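Local coordinates for kcn28 (Kitasatospora, PDB 6J31), which is a GT-B-fold protein with two Rossmann-like domains, its C-terminal half related to the erythromycin biosynthesis protein CIII-like family, at residues Pro322-Asn325 with Asp326-Ala329. Numbering follows the deposited sequence.
Sequences PQAN and DQPA
Gln327 folds its side chain back against the loop that precedes it, and its OE1 accepts two backbone N-H groups in succession. Gln323 N donates to Gln327 OE1 at 2.8 Å, tilted only 18° from the carbonyl plane, whereas Ala324 N, 2.9 Å from the same Gln327 OE1, sits well above that plane. The Gln327 side chain reaches both because its CG lies beside its own backbone N (chi1 -74°) and a bend at chi2 turns the amide toward the loop. Gln327 NE2 lies 3.5 Å from Ala324 CB and makes a weak hydrogen bond to Ser237 OG. A backbone bond from Gln327 N to Ala324 O, 3.2 Å long, closes a type I beta turn through Asn325 and Asp326. The loop 322-325 leads from strand 318-320 into helix 327-336, a beta-to-alpha connection in the C-terminal Rossmann-like domain of the GT-B fold, facing the cleft where Asn325 touches BG9. Pro328, without an N-H, instead brings CD to 3.0 Å from Ala324 O. Pro322 CB lies 3.5 Å from Gln327 O and packs against Pro328 CD, and both prolines touch Arg342 of strand 340-342. Asn325 OD1 receives a weak bond from Asp326 N, while Asp326 OD2 is hydrogen-bonded to Thr130 OG1 across the cleft and weakly to Asn330 ND2.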
# COMPACT_ATOMS: atom_id res chain seq x y z
N PRO A 322 -7.79 -11.62 -4.86
CA PRO A 322 -7.18 -11.33 -3.56
C PRO A 322 -6.48 -12.55 -2.98
O PRO A 322 -6.91 -13.69 -3.16
CB PRO A 322 -8.38 -10.91 -2.70
CG PRO A 322 -9.53 -11.64 -3.32
CD PRO A 322 -9.26 -11.62 -4.80
N GLN A 323 -5.39 -12.29 -2.26
CA GLN A 323 -4.63 -13.35 -1.61
C GLN A 323 -4.13 -12.90 -0.24
O GLN A 323 -4.52 -13.47 0.78
CB GLN A 323 -3.46 -13.79 -2.50
CG GLN A 323 -3.85 -14.11 -3.94
CD GLN A 323 -3.14 -15.31 -4.52
OE1 GLN A 323 -2.40 -16.00 -3.82
NE2 GLN A 323 -3.35 -15.56 -5.81
N ALA A 324 -3.27 -11.88 -0.22
CA ALA A 324 -2.63 -11.46 1.02
C ALA A 324 -3.64 -10.77 1.94
O ALA A 324 -4.80 -10.56 1.59
CB ALA A 324 -1.44 -10.55 0.72
N ASN A 325 -3.17 -10.42 3.14
CA ASN A 325 -4.06 -9.96 4.21
C ASN A 325 -4.88 -8.73 3.78
O ASN A 325 -6.08 -8.65 4.06
CB ASN A 325 -3.24 -9.69 5.48
CG ASN A 325 -1.96 -8.91 5.19
OD1 ASN A 325 -1.87 -8.20 4.19
ND2 ASN A 325 -0.98 -9.04 6.08
N ASP A 326 -4.23 -7.77 3.11
CA ASP A 326 -4.91 -6.52 2.74
C ASP A 326 -5.97 -6.73 1.66
O ASP A 326 -7.00 -6.04 1.65
CB ASP A 326 -3.87 -5.51 2.24
CG ASP A 326 -4.38 -4.10 2.27
OD1 ASP A 326 -5.34 -3.84 3.03
OD2 ASP A 326 -3.84 -3.25 1.53
N GLN A 327 -5.73 -7.66 0.74
CA GLN A 327 -6.45 -7.77 -0.53
C GLN A 327 -7.92 -8.17 -0.46
O GLN A 327 -8.70 -7.69 -1.29
CB GLN A 327 -5.68 -8.71 -1.45
CG GLN A 327 -4.42 -8.06 -2.00
CD GLN A 327 -3.30 -9.05 -2.24
OE1 GLN A 327 -3.54 -10.21 -2.55
NE2 GLN A 327 -2.06 -8.58 -2.10
N PRO A 328 -8.36 -9.07 0.43
CA PRO A 328 -9.78 -9.47 0.39
C PRO A 328 -10.73 -8.30 0.58
O PRO A 328 -11.71 -8.17 -0.18
CB PRO A 328 -9.90 -10.48 1.54
CG PRO A 328 -8.52 -10.96 1.77
CD PRO A 328 -7.66 -9.77 1.52
N ALA A 329 -10.47 -7.42 1.55
CA ALA A 329 -11.33 -6.26 1.73
C ALA A 329 -11.24 -5.32 0.53
O ALA A 329 -12.26 -4.77 0.10
CB ALA A 329 -10.95 -5.52 3.02